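Local coordinates for protein C-C motif chemokine 1 (Homo sapiens, PDB 4OIJ) that acts as a secreted CC chemokine that binds the receptor CCR8 and attracts monocytes but not neutrophils, at residues F13-Q18 / C51-V56; E38-K43 / R61-L66. All blocks are in the same frame, centred on the assembly; numbering follows the deposited sequence.

Contact 1. Residues F13-Q18 / C51-V56; sequences FSFAEQ and CALDTV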
ATOM      1  N   PHE A  13      -9.748   2.633   4.261  1.00 20.50           N
ATOM      2  CA  PHE A  13     -11.114   3.164   4.119  1.00 20.71           C
ATOM      3  C   PHE A  13     -12.149   2.229   4.801  1.00 28.05           C
ATOM      4  O   PHE A  13     -13.321   2.571   4.879  1.00 30.68           O
ATOM      5  CB  PHE A  13     -11.449   3.449   2.660  1.00 23.86           C
ATOM      6  CG  PHE A  13     -10.504   4.452   2.007  1.00 25.32           C
ATOM      7  CD1 PHE A  13     -10.482   5.784   2.417  1.00 30.01           C
ATOM      8  CD2 PHE A  13      -9.703   4.080   0.937  1.00 23.80           C
ATOM      9  CE1 PHE A  13      -9.644   6.700   1.805  1.00 29.48           C
ATOM     10  CE2 PHE A  13      -8.874   4.998   0.324  1.00 25.19           C
ATOM     11  CZ  PHE A  13      -8.843   6.302   0.761  1.00 25.67           C
ATOM     12  N   SER A  14     -11.709   1.048   5.294  1.00 25.37           N
ATOM     13  CA  SER A  14     -12.562   0.095   6.006  1.00 25.56           C
ATOM     14  C   SER A  14     -11.749  -0.370   7.202  1.00 27.33           C
ATOM     15  O   SER A  14     -10.537  -0.558   7.056  1.00 24.96           O
ATOM     16  CB  SER A  14     -12.904  -1.096   5.120  1.00 28.96           C
ATOM     17  OG  SER A  14     -13.442  -2.166   5.878  1.00 37.89           O
ATOM     18  N   PHE A  15     -12.389  -0.532   8.381  1.00 22.25           N
ATOM     19  CA  PHE A  15     -11.656  -0.907   9.596  1.00 21.80           C
ATOM     20  C   PHE A  15     -12.155  -2.170  10.287  1.00 25.54           C
ATOM     21  O   PHE A  15     -13.350  -2.530  10.192  1.00 25.62           O
ATOM     22  CB  PHE A  15     -11.649   0.239  10.641  1.00 23.76           C
ATOM     23  CG  PHE A  15     -11.188   1.581  10.138  1.00 27.03           C
ATOM     24  CD1 PHE A  15      -9.835   1.869  10.016  1.00 28.75           C
ATOM     25  CD2 PHE A  15     -12.105   2.568   9.802  1.00 33.57           C
ATOM     26  CE1 PHE A  15      -9.413   3.116   9.562  1.00 30.50           C
ATOM     27  CE2 PHE A  15     -11.681   3.816   9.338  1.00 36.78           C
ATOM     28  CZ  PHE A  15     -10.339   4.079   9.213  1.00 31.85           C
ATOM     29  N   ALA A  16     -11.233  -2.774  11.067  1.00 22.91           N
ATOM     30  CA  ALA A  16     -11.470  -3.958  11.898  1.00 24.68           C
ATOM     31  C   ALA A  16     -12.491  -3.676  13.013  1.00 33.27           C
ATOM     32  O   ALA A  16     -12.255  -2.838  13.885  1.00 33.48           O
ATOM     33  CB  ALA A  16     -10.154  -4.455  12.506  1.00 23.60           C
ATOM     34  N   GLU A  17     -13.610  -4.390  12.976  1.00 33.82           N
ATOM     35  CA  GLU A  17     -14.649  -4.287  14.009  1.00 38.19           C
ATOM     36  C   GLU A  17     -14.183  -5.060  15.246  1.00 43.26           C
ATOM     37  O   GLU A  17     -13.986  -4.465  16.304  1.00 44.65           O
ATOM     38  CB  GLU A  17     -16.021  -4.844  13.535  1.00 42.71           C
ATOM     39  CG  GLU A  17     -16.011  -5.415  12.127  1.00 56.87           C
ATOM     40  CD  GLU A  17     -16.316  -6.885  11.900  1.00 80.61           C
ATOM     41  OE1 GLU A  17     -15.869  -7.730  12.709  1.00 90.77           O
ATOM     42  OE2 GLU A  17     -16.908  -7.196  10.839  1.00 69.00           O
ATOM     43  N   GLN A  18     -13.990  -6.380  15.100  1.00 40.01           N
ATOM     44  CA  GLN A  18     -13.574  -7.263  16.186  1.00 42.01           C
ATOM     45  C   GLN A  18     -12.133  -6.971  16.634  1.00 42.91           C
ATOM     46  O   GLN A  18     -11.302  -6.596  15.811  1.00 39.98           O
ATOM     47  CB  GLN A  18     -13.725  -8.741  15.764  1.00 45.56           C
ATOM     48  CG  GLN A  18     -13.845  -9.707  16.936  1.00 71.81           C
ATOM     49  CD  GLN A  18     -13.865 -11.151  16.488  1.00111.13           C
ATOM     50  OE1 GLN A  18     -14.907 -11.811  16.496  1.00114.31           O
ATOM     51  NE2 GLN A  18     -12.706 -11.692  16.128  1.00107.91           N
ATOM     52  N   CYS A  51      -6.390  -2.896   8.843  1.00 19.49           N
ATOM     53  CA  CYS A  51      -6.664  -1.499   9.110  1.00 18.58           C
ATOM     54  C   CYS A  51      -7.426  -1.452  10.406  1.00 21.26           C
ATOM     55  O   CYS A  51      -8.342  -2.252  10.622  1.00 21.37           O
ATOM     56  CB  CYS A  51      -7.494  -0.920   7.982  1.00 18.36           C
ATOM     57  SG  CYS A  51      -6.520  -0.545   6.537  1.00 20.63           S
ATOM     58  N   ALA A  52      -7.090  -0.511  11.257  1.00 19.59           N
ATOM     59  CA  ALA A  52      -7.837  -0.385  12.517  1.00 21.20           C
ATOM     60  C   ALA A  52      -7.902   1.085  12.816  1.00 25.93           C
ATOM     61  O   ALA A  52      -6.965   1.799  12.487  1.00 23.48           O
ATOM     62  CB  ALA A  52      -7.119  -1.135  13.631  1.00 22.72           C
ATOM     63  N   LEU A  53      -9.017   1.547  13.347  1.00 27.38           N
ATOM     64  CA  LEU A  53      -9.253   2.965  13.637  1.00 30.60           C
ATOM     65  C   LEU A  53      -8.658   3.310  15.002  1.00 38.87           C
ATOM     66  O   LEU A  53      -9.068   2.754  16.016  1.00 39.46           O
ATOM     67  CB  LEU A  53     -10.778   3.237  13.554  1.00 32.41           C
ATOM     68  CG  LEU A  53     -11.327   4.606  13.951  1.00 39.99           C
ATOM     69  CD1 LEU A  53     -11.006   5.669  12.928  1.00 39.98           C
ATOM     70  CD2 LEU A  53     -12.784   4.521  14.066  1.00 42.37           C
ATOM     71  N   ASP A  54      -7.678   4.219  15.010  1.00 38.38           N
ATOM     72  CA  ASP A  54      -6.917   4.633  16.198  1.00 42.75           C
ATOM     73  C   ASP A  54      -7.687   5.390  17.310  1.00 51.92           C
ATOM     74  O   ASP A  54      -7.113   5.661  18.366  1.00 57.30           O
ATOM     75  CB  ASP A  54      -5.586   5.313  15.781  1.00 45.21           C
ATOM     76  CG  ASP A  54      -4.621   5.659  16.902  1.00 61.30           C
ATOM     77  OD1 ASP A  54      -4.438   4.817  17.821  1.00 61.88           O
ATOM     78  OD2 ASP A  54      -4.049   6.763  16.864  1.00 73.25           O
ATOM     79  N   THR A  55      -8.979   5.681  17.120  1.00 47.67           N
ATOM     80  CA  THR A  55      -9.772   6.332  18.181  1.00 53.04           C
ATOM     81  C   THR A  55     -10.405   5.270  19.066  1.00 56.63           C
ATOM     82  O   THR A  55     -10.814   5.569  20.180  1.00 61.41           O
ATOM     83  CB  THR A  55     -10.770   7.354  17.620  1.00 62.91           C
ATOM     84  OG1 THR A  55     -11.438   6.807  16.481  1.00 61.37           O
ATOM     85  CG2 THR A  55     -10.100   8.647  17.216  1.00 63.14           C
ATOM     86  N   VAL A  56     -10.438   4.009  18.582  1.00 48.20           N
ATOM     87  CA  VAL A  56     -10.996   2.850  19.291  1.00 47.19           C
ATOM     88  C   VAL A  56      -9.959   2.367  20.328  1.00 52.12           C
ATOM     89  O   VAL A  56      -8.794   2.178  19.987  1.00 48.18           O
ATOM     90  CB  VAL A  56     -11.394   1.729  18.293  1.00 45.13           C
ATOM     91  CG1 VAL A  56     -12.078   0.570  19.012  1.00 45.73           C
ATOM     92  CG2 VAL A  56     -12.281   2.263  17.179  1.00 43.42           C
TER
HETATM   93  O   HOH W   1     -10.619  -0.406  14.788  1.00 15.20           O

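Contact 2. Residues E38-K43 / R61-L66; sequences EGLIFK and RHRKML. With SO4 (sulfate ion), chain M; SO4 (sulfate ion), chain L; SO4 (sulfate ion), chain F.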
ATOM      1  N   GLU A  38      -7.448   8.785  10.584  1.00 43.14           N
ATOM      2  CA  GLU A  38      -7.312   8.210  11.936  1.00 44.41           C
ATOM      3  C   GLU A  38      -7.145   6.692  11.981  1.00 43.29           C
ATOM      4  O   GLU A  38      -7.394   6.069  13.010  1.00 43.58           O
ATOM      5  CB  GLU A  38      -8.459   8.666  12.867  1.00 51.05           C
ATOM      6  CG  GLU A  38      -8.054   9.736  13.871  1.00 72.25           C
ATOM      7  CD  GLU A  38      -7.286   9.279  15.100  1.00 96.40           C
ATOM      8  OE1 GLU A  38      -7.062   8.055  15.255  1.00 73.82           O
ATOM      9  OE2 GLU A  38      -6.949  10.148  15.936  1.00103.10           O
ATOM     10  N   GLY A  39      -6.710   6.117  10.870  1.00 36.06           N
ATOM     11  CA  GLY A  39      -6.480   4.689  10.757  1.00 31.94           C
ATOM     12  C   GLY A  39      -5.049   4.330  11.064  1.00 34.36           C
ATOM     13  O   GLY A  39      -4.147   5.163  10.934  1.00 34.77           O
ATOM     14  N   LEU A  40      -4.853   3.074  11.465  1.00 30.61           N
ATOM     15  CA  LEU A  40      -3.574   2.446  11.793  1.00 31.80           C
ATOM     16  C   LEU A  40      -3.545   1.118  11.029  1.00 30.29           C
ATOM     17  O   LEU A  40      -4.571   0.421  10.995  1.00 31.75           O
ATOM     18  CB  LEU A  40      -3.612   2.093  13.311  1.00 35.88           C
ATOM     19  CG  LEU A  40      -2.363   2.313  14.126  1.00 45.23           C
ATOM     20  CD1 LEU A  40      -2.310   3.737  14.645  1.00 49.77           C
ATOM     21  CD2 LEU A  40      -2.335   1.388  15.308  1.00 49.17           C
ATOM     22  N   ILE A  41      -2.399   0.723  10.475  1.00 20.26           N
ATOM     23  CA  ILE A  41      -2.321  -0.594   9.849  1.00 17.75           C
ATOM     24  C   ILE A  41      -1.545  -1.539  10.796  1.00 25.00           C
ATOM     25  O   ILE A  41      -0.439  -1.204  11.229  1.00 28.33           O
ATOM     26  CB  ILE A  41      -1.649  -0.529   8.456  1.00 18.82           C
ATOM     27  CG1 ILE A  41      -2.345   0.506   7.539  1.00 16.73           C
ATOM     28  CG2 ILE A  41      -1.550  -1.930   7.796  1.00 17.62           C
ATOM     29  CD1 ILE A  41      -1.305   1.106   6.457  1.00 11.03           C
ATOM     30  N   PHE A  42      -2.121  -2.706  11.115  1.00 19.35           N
ATOM     31  CA  PHE A  42      -1.403  -3.714  11.856  1.00 21.62           C
ATOM     32  C   PHE A  42      -0.943  -4.762  10.844  1.00 28.19           C
ATOM     33  O   PHE A  42      -1.751  -5.236  10.033  1.00 27.84           O
ATOM     34  CB  PHE A  42      -2.301  -4.392  12.900  1.00 23.31           C
ATOM     35  CG  PHE A  42      -2.704  -3.518  14.057  1.00 24.74           C
ATOM     36  CD1 PHE A  42      -1.741  -2.978  14.911  1.00 30.62           C
ATOM     37  CD2 PHE A  42      -4.050  -3.325  14.367  1.00 24.91           C
ATOM     38  CE1 PHE A  42      -2.117  -2.228  16.029  1.00 33.69           C
ATOM     39  CE2 PHE A  42      -4.425  -2.586  15.492  1.00 29.79           C
ATOM     40  CZ  PHE A  42      -3.459  -2.031  16.309  1.00 31.21           C
ATOM     41  N   LYS A  43       0.337  -5.137  10.900  1.00 29.36           N
ATOM     42  CA  LYS A  43       0.882  -6.198  10.052  1.00 32.29           C
ATOM     43  C   LYS A  43       0.678  -7.466  10.816  1.00 38.78           C
ATOM     44  O   LYS A  43       1.071  -7.540  11.973  1.00 40.74           O
ATOM     45  CB  LYS A  43       2.377  -5.980   9.759  1.00 38.36           C
ATOM     46  CG  LYS A  43       2.958  -7.011   8.784  1.00 54.87           C
ATOM     47  CD  LYS A  43       4.482  -6.942   8.632  1.00 54.47           C
ATOM     48  CE  LYS A  43       4.926  -7.704   7.405  1.00 65.37           C
ATOM     49  NZ  LYS A  43       4.649  -9.162   7.517  1.00 88.37           N
ATOM     50  N   ARG A  61      -4.075   0.683  22.776  1.00 50.29           N
ATOM     51  CA  ARG A  61      -3.343  -0.164  23.721  1.00 53.86           C
ATOM     52  C   ARG A  61      -2.442  -1.166  23.004  1.00 55.50           C
ATOM     53  O   ARG A  61      -1.358  -1.452  23.496  1.00 58.61           O
ATOM     54  CB  ARG A  61      -4.286  -0.872  24.712  1.00 54.79           C
ATOM     55  CG  ARG A  61      -5.305   0.068  25.362  1.00 54.68           C
ATOM     56  CD  ARG A  61      -6.036  -0.552  26.517  1.00 59.99           C
ATOM     57  NE  ARG A  61      -6.882  -1.690  26.152  1.00 58.74           N
ATOM     58  CZ  ARG A  61      -8.141  -1.602  25.738  1.00 71.42           C
ATOM     59  NH1 ARG A  61      -8.711  -0.414  25.566  1.00 51.83           N
ATOM     60  NH2 ARG A  61      -8.844  -2.701  25.497  1.00 58.57           N
ATOM     61  N   HIS A  62      -2.889  -1.692  21.841  1.00 47.69           N
ATOM     62  CA  HIS A  62      -2.120  -2.616  20.998  1.00 44.97           C
ATOM     63  C   HIS A  62      -0.908  -1.863  20.418  1.00 49.52           C
ATOM     64  O   HIS A  62       0.207  -2.390  20.442  1.00 51.81           O
ATOM     65  CB  HIS A  62      -2.999  -3.164  19.847  1.00 39.53           C
ATOM     66  CG  HIS A  62      -3.893  -4.322  20.207  1.00 42.20           C
ATOM     67  ND1 HIS A  62      -4.341  -4.528  21.501  1.00 47.55           N
ATOM     68  CD2 HIS A  62      -4.434  -5.270  19.409  1.00 40.68           C
ATOM     69  CE1 HIS A  62      -5.107  -5.609  21.453  1.00 45.68           C
ATOM     70  NE2 HIS A  62      -5.199  -6.087  20.215  1.00 42.28           N
ATOM     71  N   ARG A  63      -1.127  -0.614  19.944  1.00 44.20           N
ATOM     72  CA  ARG A  63      -0.113   0.269  19.346  1.00 44.89           C
ATOM     73  C   ARG A  63       1.063   0.492  20.281  1.00 55.18           C
ATOM     74  O   ARG A  63       2.213   0.478  19.834  1.00 56.91           O
ATOM     75  CB  ARG A  63      -0.752   1.620  18.954  1.00 43.97           C
ATOM     76  CG  ARG A  63       0.168   2.561  18.180  1.00 48.46           C
ATOM     77  CD  ARG A  63      -0.430   3.946  18.024  1.00 57.17           C
ATOM     78  NE  ARG A  63       0.263   4.713  16.990  1.00 73.68           N
ATOM     79  CZ  ARG A  63       0.720   5.953  17.146  1.00 97.38           C
ATOM     80  NH1 ARG A  63       0.555   6.588  18.302  1.00 96.56           N
ATOM     81  NH2 ARG A  63       1.342   6.569  16.149  1.00 79.78           N
ATOM     82  N   LYS A  64       0.772   0.691  21.583  1.00 55.52           N
ATOM     83  CA  LYS A  64       1.778   0.927  22.624  1.00 62.04           C
ATOM     84  C   LYS A  64       2.671  -0.292  22.877  1.00 65.75           C
ATOM     85  O   LYS A  64       3.802  -0.130  23.317  1.00 70.33           O
ATOM     86  CB  LYS A  64       1.109   1.376  23.936  1.00 69.78           C
ATOM     87  CG  LYS A  64       0.598   2.814  23.907  1.00 83.53           C
ATOM     88  CD  LYS A  64       0.458   3.393  25.315  1.00 99.51           C
ATOM     89  CE  LYS A  64       0.346   4.902  25.304  1.00110.38           C
ATOM     90  NZ  LYS A  64       0.441   5.473  26.673  1.00130.13           N
ATOM     91  N   MET A  65       2.161  -1.503  22.604  1.00 58.41           N
ATOM     92  CA  MET A  65       2.866  -2.766  22.833  1.00 60.60           C
ATOM     93  C   MET A  65       3.538  -3.361  21.585  1.00 58.79           C
ATOM     94  O   MET A  65       3.994  -4.507  21.616  1.00 58.78           O
ATOM     95  CB  MET A  65       1.929  -3.768  23.523  1.00 63.58           C
ATOM     96  CG  MET A  65       1.413  -3.259  24.850  1.00 73.34           C
ATOM     97  SD  MET A  65       0.430  -4.495  25.687  1.00 80.34           S
ATOM     98  CE  MET A  65      -0.968  -3.470  26.258  1.00 76.66           C
ATOM     99  N   LEU A  66       3.612  -2.565  20.496  1.00 50.58           N
ATOM    100  CA  LEU A  66       4.234  -2.952  19.234  1.00 48.02           C
ATOM    101  C   LEU A  66       5.267  -1.931  18.769  1.00 53.57           C
ATOM    102  O   LEU A  66       5.245  -0.781  19.206  1.00 55.81           O
ATOM    103  CB  LEU A  66       3.178  -3.100  18.125  1.00 40.87           C
ATOM    104  CG  LEU A  66       2.153  -4.213  18.273  1.00 43.10           C
ATOM    105  CD1 LEU A  66       0.867  -3.887  17.423  1.00 35.74           C
ATOM    106  CD2 LEU A  66       2.784  -5.603  17.999  1.00 42.52           C
TER
HETATM  107  S   SO4 M 109      -6.082  -5.088  25.838  1.00 56.86           S
HETATM  108  O1  SO4 M 109      -7.488  -4.967  25.397  1.00 60.76           O
HETATM  109  O2  SO4 M 109      -5.532  -3.755  26.066  1.00 60.07           O
HETATM  110  O3  SO4 M 109      -6.013  -5.858  27.093  1.00 64.09           O
HETATM  111  O4  SO4 M 109      -5.281  -5.810  24.814  1.00 61.20           O
HETATM  112  S   SO4 L 108      -4.660  10.854  11.858  1.00 87.26           S
HETATM  113  O1  SO4 L 108      -4.911  10.919  13.304  1.00 91.82           O
HETATM  114  O2  SO4 L 108      -5.894  11.156  11.112  1.00 90.50           O
HETATM  115  O3  SO4 L 108      -3.630  11.834  11.509  1.00 93.95           O
HETATM  116  O4  SO4 L 108      -4.167   9.513  11.506  1.00 92.72           O
HETATM  117  S   SO4 F 102     -12.053  -1.726  23.839  1.00 72.52           S
HETATM  118  O1  SO4 F 102     -11.245  -1.389  25.020  1.00 76.71           O
HETATM  119  O2  SO4 F 102     -11.770  -0.770  22.761  1.00 75.54           O
HETATM  120  O3  SO4 F 102     -11.777  -3.122  23.408  1.00 77.62           O
HETATM  121  O4  SO4 F 102     -13.496  -1.646  24.212  1.00 79.11           O

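Contact 1. Residues F13-Q18 / C51-V56
Phe-15 lays one face of its ring on the side chain of Leu-53. The CB of Leu-53 sits 3.9 Å from the centre of the ring of Phe-15, 14° off the ring normal, a CH-pi contact made by a methylene over the face. Farther out, Leu-53 CD1 meets the far end of the same ring at CZ and CE2, so the leucine runs obliquely under it. The ring comes to this place because its CG stands opposite the carbonyl carbon and beside the backbone N (chi1 -52°), which turns the ring against the Ala-52 to Leu-53 peptide; its CD1 then lies 3.4 Å from the backbone N of Leu-53. A flat hydrocarbon ring suits a site floored by peptide and aliphatic groups.

The residues belong to the N-loop that follows the CC motif of a chemokine and to the last strand, 49-53, of its three-stranded sheet. The two are tied by the disulfide of Cys-51 to Cys-12, a signature of the family, three residues before Phe-15. Beside this link the CB of Cys-51 packs 3.2 Å from Ser-14 O, a tight approach. Ala-16 N donates to Cys-51 O at 3.0 Å with an N-H...O angle of 156°, the donor tilted out of the carbonyl plane. The small CB of Ala-16 rests 3.4 Å from that same Cys-51 O, where a methyl fits close to the backbone. On the carbonyl side of the same Ala-16, a water accepts the N-H of Leu-53 at 2.9 Å from its N and donates to Ala-16 O, carrying the loop-to-strand pairing past the direct bond.

Contact 2. Residues E38-K43 / R61-L66
In the chemokine fold a C-terminal helix lies across the three-stranded antiparallel sheet, and here helix 57-64 and the residues after it meet the central strand, 39-44. Leu-40 and Phe-42, two residues apart on that strand, both point toward the helix. The ring of Phe-42 makes its contacts through CZ and CE1: CZ lies 3.7 Å from His-62 CB, while CE1 is 3.7 Å from Leu-66 CD1, each side chain crossing the phenylalanine at about a right angle. A large aromatic suits this place because it is long enough to reach from the strand to both His-62 and Leu-66.

Arg-63 stretches over Leu-40 with CG anti to its backbone N (chi1 -173°) and the chain extended as far as NE. Its CB and CG pass across Leu-40 CD2, and Leu-40 CD1 comes 3.6 Å from Arg-63 NE, so the leucine methyls support both the methylenes and NE of the arginine. Were an alanine to replace Leu-40, both methyls would go and the aliphatic part of Arg-63 would probably lose its support and be freer to swing.

His-62 directs NE2 to Ile-20 O in a hydrogen bond. On the same helix, Arg-61 holds two sulfates in the plane of its guanidinium, one at NE and NH2, the other at NH1 and NH2; both are probably from the crystallisation liquor. Apolar strand residues beneath a C-terminal helix packed on a three-stranded sheet are the hallmark of the chemokine fold.

How the contacts relate
The centres of the two contacts lie 10 Å apart, and their segments alternate along the chain: 13-18, 38-43, 51-56, then 61-66. Strands 39-44 and 49-53 are antiparallel neighbours in one sheet, so contact 2 starts from the middle strand and contact 1 from an edge strand. They touch directly, with Leu-40 N 2.7 Å from Ala-52 O in a probable hydrogen bond, and Phe-15 CE1 packs 3.5 Å from Gly-39 CA. Helix 57-64 follows strand 49-53 in sequence. The N-loop and the C-terminal helix are thereby fixed relative to each other through neighbouring strands of one small sheet.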